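Local coordinates for caltubin, EF-hand (Lymnaea stagnalis, PDB 6VAN), which probably works as a calcium-binding protein of the EF-hand family, its metal sites occupied by strontium in this crystal, at residues W83-E97 with G131-S143. Sequence-based numbering, arbitrary orientation.
Sequences WFKLQDTNDDSFVTE and GKLSLDEFKTLYS. With SR (strontium ion), chain E; SR (strontium ion), chain F; SR (strontium ion), chain I; EDO (1,2-ethanediol), chain K.
V95 and L133 form the hydrogen-bonded pair of the short two-stranded antiparallel sheet that couples the two loops of an EF-hand pair. Two backbone bonds join them, V95 N to L133 O at 2.9 Å and L133 N to V95 O at 2.8 Å; E97 N adds a third, to G131 O. The positive phi of G131 suits glycine.

On the buried side the branched V95 sets CG2 3.6 Å from L133 CB, while its CG1 lies over one face of the F84 ring. The opposite face takes L135, whose CB makes a CH-pi contact 8° off the ring normal. F84 holds CG anti to its backbone N (chi1 -178°), which sends the ring between the strands and helix 135-138. There its CD1 meets F138 CG at 3.7 Å, the rings oblique. The Q87 amide meets the F138 ring obliquely, NE2 3.5 Å from CZ, and NE2 also donates to W83 O.

On the face it shares with T96, K132 sends its side chain, extended beyond CG, over the F94 ring: CE sits 3.6 Å above the ring centre, and NZ completes a cation-pi contact. A water links NZ to D92 OD2.

F94 O binds one strontium ion, with D88, N90, D92 and E99; K132 O binds another, with D126, N128, D130 and both carboxylate oxygens of E137. Since the carbonyl ligands come from K132 and from F94, next to V95, the bonded pair joins the two sites, which are probably mechanically coupled, consistent with cooperative binding in paired EF-hands.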
loop_
_atom_site.group_PDB
_atom_site.type_symbol
_atom_site.label_atom_id
_atom_site.label_comp_id
_atom_site.label_asym_id
_atom_site.label_seq_id
_atom_site.Cartn_x
_atom_site.Cartn_y
_atom_site.Cartn_z
ATOM N N TRP A 83 1.435 -4.577 2.673
ATOM C CA TRP A 83 1.666 -3.129 2.932
ATOM C C TRP A 83 2.761 -2.958 3.992
ATOM O O TRP A 83 3.530 -2.028 3.920
ATOM C CB TRP A 83 0.365 -2.447 3.347
ATOM C CG TRP A 83 -0.663 -2.478 2.265
ATOM C CD1 TRP A 83 -1.859 -3.122 2.289
ATOM C CD2 TRP A 83 -0.567 -1.862 0.979
ATOM N NE1 TRP A 83 -2.492 -2.974 1.098
ATOM C CE2 TRP A 83 -1.723 -2.215 0.268
ATOM C CE3 TRP A 83 0.408 -1.086 0.353
ATOM C CZ2 TRP A 83 -1.951 -1.751 -1.036
ATOM C CZ3 TRP A 83 0.181 -0.634 -0.929
ATOM C CH2 TRP A 83 -0.990 -0.954 -1.597
ATOM N N PHE A 84 2.799 -3.842 4.981
ATOM C CA PHE A 84 3.872 -3.823 6.002
ATOM C C PHE A 84 5.235 -3.901 5.292
ATOM O O PHE A 84 6.120 -3.061 5.520
ATOM C CB PHE A 84 3.680 -4.988 6.964
ATOM C CG PHE A 84 4.695 -5.033 8.086
ATOM C CD1 PHE A 84 4.570 -4.218 9.191
ATOM C CD2 PHE A 84 5.788 -5.900 8.019
ATOM C CE1 PHE A 84 5.500 -4.275 10.222
ATOM C CE2 PHE A 84 6.716 -5.940 9.050
ATOM C CZ PHE A 84 6.570 -5.120 10.141
ATOM N N LYS A 85 5.406 -4.900 4.424
ATOM C CA LYS A 85 6.691 -5.127 3.731
ATOM C C LYS A 85 7.023 -3.932 2.844
ATOM O O LYS A 85 8.211 -3.561 2.753
ATOM C CB LYS A 85 6.655 -6.438 2.958
ATOM C CG LYS A 85 6.613 -7.625 3.899
ATOM C CD LYS A 85 6.963 -8.920 3.267
ATOM C CE LYS A 85 5.969 -9.358 2.236
ATOM N NZ LYS A 85 6.354 -10.692 1.705
ATOM N N LEU A 86 6.044 -3.337 2.190
ATOM C CA LEU A 86 6.331 -2.170 1.304
ATOM C C LEU A 86 6.758 -0.950 2.130
ATOM O O LEU A 86 7.450 -0.095 1.581
ATOM C CB LEU A 86 5.103 -1.887 0.443
ATOM C CG LEU A 86 4.813 -2.944 -0.614
ATOM C CD1 LEU A 86 3.602 -2.562 -1.418
ATOM C CD2 LEU A 86 6.009 -3.189 -1.524
ATOM N N GLN A 87 6.330 -0.847 3.386
ATOM C CA GLN A 87 6.716 0.276 4.285
ATOM C C GLN A 87 8.016 -0.029 5.029
ATOM O O GLN A 87 8.582 0.892 5.611
ATOM C CB GLN A 87 5.570 0.588 5.229
ATOM C CG GLN A 87 4.404 1.238 4.497
ATOM C CD GLN A 87 3.200 1.397 5.376
ATOM O OE1 GLN A 87 2.841 2.489 5.790
ATOM N NE2 GLN A 87 2.553 0.275 5.649
ATOM N N ASP A 88 8.443 -1.280 5.009
ATOM C CA ASP A 88 9.673 -1.729 5.706
ATOM C C ASP A 88 10.846 -1.462 4.779
ATOM O O ASP A 88 11.326 -2.390 4.097
ATOM C CB ASP A 88 9.535 -3.187 6.115
ATOM C CG ASP A 88 10.761 -3.709 6.820
ATOM O OD1 ASP A 88 11.662 -2.881 7.173
ATOM O OD2 ASP A 88 10.835 -4.941 6.966
ATOM N N THR A 89 11.255 -0.210 4.695
ATOM C CA THR A 89 12.177 0.255 3.633
ATOM C C THR A 89 13.491 -0.539 3.665
ATOM O O THR A 89 14.036 -0.821 2.593
ATOM C CB THR A 89 12.397 1.760 3.741
ATOM O OG1 THR A 89 11.110 2.330 4.019
ATOM C CG2 THR A 89 12.997 2.310 2.475
ATOM N N ASN A 90 13.972 -0.936 4.840
ATOM C CA ASN A 90 15.274 -1.642 4.964
ATOM C C ASN A 90 15.044 -3.142 5.159
ATOM O O ASN A 90 16.029 -3.815 5.412
ATOM C CB ASN A 90 16.147 -1.051 6.069
ATOM C CG ASN A 90 15.659 -1.347 7.465
ATOM O OD1 ASN A 90 14.507 -1.741 7.665
ATOM N ND2 ASN A 90 16.524 -1.156 8.453
ATOM N N ASP A 91 13.810 -3.643 5.077
ATOM C CA ASP A 91 13.511 -5.099 5.096
ATOM C C ASP A 91 14.062 -5.722 6.376
ATOM O O ASP A 91 14.556 -6.858 6.304
ATOM C CB ASP A 91 14.131 -5.786 3.865
ATOM C CG ASP A 91 13.628 -5.252 2.527
ATOM O OD1 ASP A 91 12.390 -5.135 2.359
ATOM O OD2 ASP A 91 14.458 -4.957 1.670
ATOM N N ASP A 92 13.939 -5.071 7.522
ATOM C CA ASP A 92 14.391 -5.648 8.815
ATOM C C ASP A 92 13.208 -6.185 9.634
ATOM O O ASP A 92 13.416 -6.524 10.791
ATOM C CB ASP A 92 15.240 -4.668 9.639
ATOM C CG ASP A 92 14.484 -3.514 10.286
ATOM O OD1 ASP A 92 13.285 -3.304 9.958
ATOM O OD2 ASP A 92 15.118 -2.769 11.061
ATOM N N SER A 93 12.006 -6.210 9.061
ATOM C CA SER A 93 10.759 -6.791 9.641
ATOM C C SER A 93 10.191 -5.907 10.768
ATOM O O SER A 93 9.347 -6.350 11.550
ATOM C CB SER A 93 10.929 -8.232 10.067
ATOM O OG SER A 93 10.914 -9.063 8.914
ATOM N N PHE A 94 10.539 -4.631 10.771
ATOM C CA PHE A 94 9.881 -3.597 11.604
ATOM C C PHE A 94 9.642 -2.378 10.739
ATOM O O PHE A 94 10.430 -2.144 9.841
ATOM C CB PHE A 94 10.737 -3.159 12.793
ATOM C CG PHE A 94 11.070 -4.251 13.765
ATOM C CD1 PHE A 94 10.124 -4.679 14.682
ATOM C CD2 PHE A 94 12.321 -4.857 13.747
ATOM C CE1 PHE A 94 10.423 -5.683 15.593
ATOM C CE2 PHE A 94 12.621 -5.871 14.653
ATOM C CZ PHE A 94 11.672 -6.279 15.567
ATOM N N VAL A 95 8.543 -1.667 10.990
ATOM C CA VAL A 95 8.325 -0.336 10.360
ATOM C C VAL A 95 8.549 0.701 11.446
ATOM O O VAL A 95 7.783 0.740 12.402
ATOM C CB VAL A 95 6.961 -0.224 9.643
ATOM C CG1 VAL A 95 6.936 -1.144 8.428
ATOM C CG2 VAL A 95 5.746 -0.488 10.535
ATOM N N THR A 96 9.585 1.510 11.298
ATOM C CA THR A 96 9.885 2.547 12.291
ATOM C C THR A 96 9.003 3.772 12.072
ATOM O O THR A 96 8.484 3.997 10.975
ATOM C CB THR A 96 11.337 3.003 12.219
ATOM O OG1 THR A 96 11.544 3.611 10.962
ATOM C CG2 THR A 96 12.338 1.891 12.379
ATOM N N GLU A 97 8.921 4.595 13.086
ATOM C CA GLU A 97 8.240 5.874 12.949
ATOM C C GLU A 97 8.811 6.592 11.737
ATOM O O GLU A 97 8.038 7.077 10.925
ATOM C CB GLU A 97 8.415 6.679 14.223
ATOM C CG GLU A 97 7.696 7.998 14.189
ATOM C CD GLU A 97 7.742 8.730 15.506
ATOM O OE1 GLU A 97 7.209 8.190 16.486
ATOM O OE2 GLU A 97 8.294 9.831 15.527
ATOM N N GLY A 131 9.326 2.439 19.371
ATOM C CA GLY A 131 9.410 3.391 18.252
ATOM C C GLY A 131 9.271 2.702 16.901
ATOM O O GLY A 131 9.592 3.296 15.875
ATOM N N LYS A 132 8.750 1.492 16.879
ATOM C CA LYS A 132 8.581 0.761 15.610
ATOM C C LYS A 132 7.493 -0.285 15.796
ATOM O O LYS A 132 7.185 -0.674 16.954
ATOM C CB LYS A 132 9.907 0.149 15.172
ATOM C CG LYS A 132 10.421 -0.952 16.070
ATOM C CD LYS A 132 11.877 -1.300 15.837
ATOM C CE LYS A 132 12.339 -2.443 16.714
ATOM N NZ LYS A 132 13.789 -2.713 16.525
ATOM N N LEU A 133 6.919 -0.706 14.681
ATOM C CA LEU A 133 5.851 -1.739 14.702
ATOM C C LEU A 133 6.362 -3.043 14.111
ATOM O O LEU A 133 6.935 -3.048 13.027
ATOM C CB LEU A 133 4.644 -1.268 13.909
ATOM C CG LEU A 133 4.034 0.065 14.336
ATOM C CD1 LEU A 133 2.852 0.415 13.454
ATOM C CD2 LEU A 133 3.657 0.106 15.807
ATOM N N SER A 134 6.059 -4.127 14.806
ATOM C CA SER A 134 6.127 -5.481 14.231
ATOM C C SER A 134 4.905 -5.705 13.359
ATOM O O SER A 134 3.921 -4.926 13.457
ATOM C CB SER A 134 6.148 -6.489 15.326
ATOM O OG SER A 134 4.939 -6.428 16.036
ATOM N N LEU A 135 4.873 -6.796 12.597
ATOM C CA LEU A 135 3.664 -7.135 11.834
ATOM C C LEU A 135 2.497 -7.278 12.801
ATOM O O LEU A 135 1.368 -6.860 12.483
ATOM C CB LEU A 135 3.882 -8.417 11.035
ATOM C CG LEU A 135 2.668 -8.930 10.281
ATOM C CD1 LEU A 135 2.171 -7.949 9.220
ATOM C CD2 LEU A 135 2.982 -10.280 9.674
ATOM N N ASP A 136 2.727 -7.898 13.952
ATOM C CA ASP A 136 1.625 -8.174 14.894
ATOM C C ASP A 136 1.042 -6.881 15.494
ATOM O O ASP A 136 -0.135 -6.858 15.823
ATOM C CB ASP A 136 2.074 -9.163 15.960
ATOM C CG ASP A 136 1.936 -10.577 15.432
ATOM O OD1 ASP A 136 0.789 -10.984 15.141
ATOM O OD2 ASP A 136 2.981 -11.216 15.263
ATOM N N GLU A 137 1.856 -5.858 15.661
ATOM C CA GLU A 137 1.348 -4.538 16.077
ATOM C C GLU A 137 0.644 -3.871 14.887
ATOM O O GLU A 137 -0.491 -3.362 15.042
ATOM C CB GLU A 137 2.502 -3.686 16.570
ATOM C CG GLU A 137 3.064 -4.130 17.915
ATOM C CD GLU A 137 4.342 -3.428 18.305
ATOM O OE1 GLU A 137 5.194 -3.159 17.427
ATOM O OE2 GLU A 137 4.509 -3.124 19.483
ATOM N N PHE A 138 1.307 -3.839 13.746
ATOM C CA PHE A 138 0.784 -3.165 12.544
ATOM C C PHE A 138 -0.615 -3.672 12.191
ATOM O O PHE A 138 -1.527 -2.894 11.859
ATOM C CB PHE A 138 1.734 -3.403 11.392
ATOM C CG PHE A 138 1.301 -2.817 10.087
ATOM C CD1 PHE A 138 1.450 -1.467 9.847
ATOM C CD2 PHE A 138 0.786 -3.608 9.091
ATOM C CE1 PHE A 138 1.054 -0.927 8.633
ATOM C CE2 PHE A 138 0.415 -3.070 7.876
ATOM C CZ PHE A 138 0.566 -1.730 7.646
ATOM N N LYS A 139 -0.830 -4.975 12.253
ATOM C CA LYS A 139 -2.116 -5.539 11.768
ATOM C C LYS A 139 -3.281 -5.008 12.588
ATOM O O LYS A 139 -4.410 -4.995 12.059
ATOM C CB LYS A 139 -2.094 -7.074 11.823
ATOM C CG LYS A 139 -2.086 -7.637 13.225
ATOM C CD LYS A 139 -1.936 -9.142 13.301
ATOM C CE LYS A 139 -2.250 -9.609 14.707
ATOM N NZ LYS A 139 -1.756 -10.974 14.968
ATOM N N THR A 140 -3.051 -4.576 13.817
ATOM C CA THR A 140 -4.149 -4.103 14.672
ATOM C C THR A 140 -4.697 -2.785 14.133
ATOM O O THR A 140 -5.827 -2.413 14.511
ATOM C CB THR A 140 -3.741 -3.902 16.133
ATOM O OG1 THR A 140 -2.853 -2.805 16.282
ATOM C CG2 THR A 140 -3.121 -5.137 16.743
ATOM N N LEU A 141 -3.973 -2.096 13.255
ATOM C CA LEU A 141 -4.426 -0.772 12.755
ATOM C C LEU A 141 -5.603 -0.957 11.808
ATOM O O LEU A 141 -6.251 0.039 11.494
ATOM C CB LEU A 141 -3.260 -0.074 12.082
ATOM C CG LEU A 141 -2.107 0.298 13.001
ATOM C CD1 LEU A 141 -0.912 0.752 12.179
ATOM C CD2 LEU A 141 -2.505 1.356 14.019
ATOM N N TYR A 142 -5.883 -2.185 11.376
ATOM C CA TYR A 142 -7.015 -2.451 10.473
ATOM C C TYR A 142 -8.321 -2.659 11.229
ATOM O O TYR A 142 -9.337 -2.742 10.540
ATOM C CB TYR A 142 -6.692 -3.638 9.581
ATOM C CG TYR A 142 -5.720 -3.257 8.500
ATOM C CD1 TYR A 142 -6.167 -2.661 7.347
ATOM C CD2 TYR A 142 -4.350 -3.425 8.664
ATOM C CE1 TYR A 142 -5.274 -2.281 6.351
ATOM C CE2 TYR A 142 -3.451 -3.076 7.678
ATOM C CZ TYR A 142 -3.919 -2.504 6.510
ATOM O OH TYR A 142 -3.028 -2.107 5.553
ATOM N N SER A 143 -8.321 -2.659 12.548
ATOM C CA SER A 143 -9.559 -2.906 13.333
ATOM C C SER A 143 -9.644 -1.968 14.532
ATOM O O SER A 143 -9.853 -2.432 15.658
ATOM C CB SER A 143 -9.611 -4.338 13.743
ATOM O OG SER A 143 -8.576 -4.624 14.658
HETATM SR SR SR E . 12.464 -1.314 8.813
HETATM SR SR SR F . 6.914 -2.052 18.965
HETATM SR SR SR I . -9.127 -4.219 17.150
HETATM C C1 EDO K . -6.658 -8.075 13.312
HETATM O O1 EDO K . -7.437 -8.057 14.508
HETATM C C2 EDO K . -7.093 -7.063 12.347
HETATM O O2 EDO K . -6.906 -5.727 12.822
HETATM O O HOH W 1 14.759 -2.293 13.917
HETATM O O HOH W 2 13.847 -0.303 10.581
HETATM O O HOH W 3 7.414 -8.106 12.151
HETATM O O HOH W 4 -7.112 -2.716 16.921
HETATM O O HOH W 5 8.696 -3.646 18.163
HETATM O O HOH W 6 7.036 -4.837 19.630
HETATM O O HOH W 7 -6.952 -6.039 16.541
#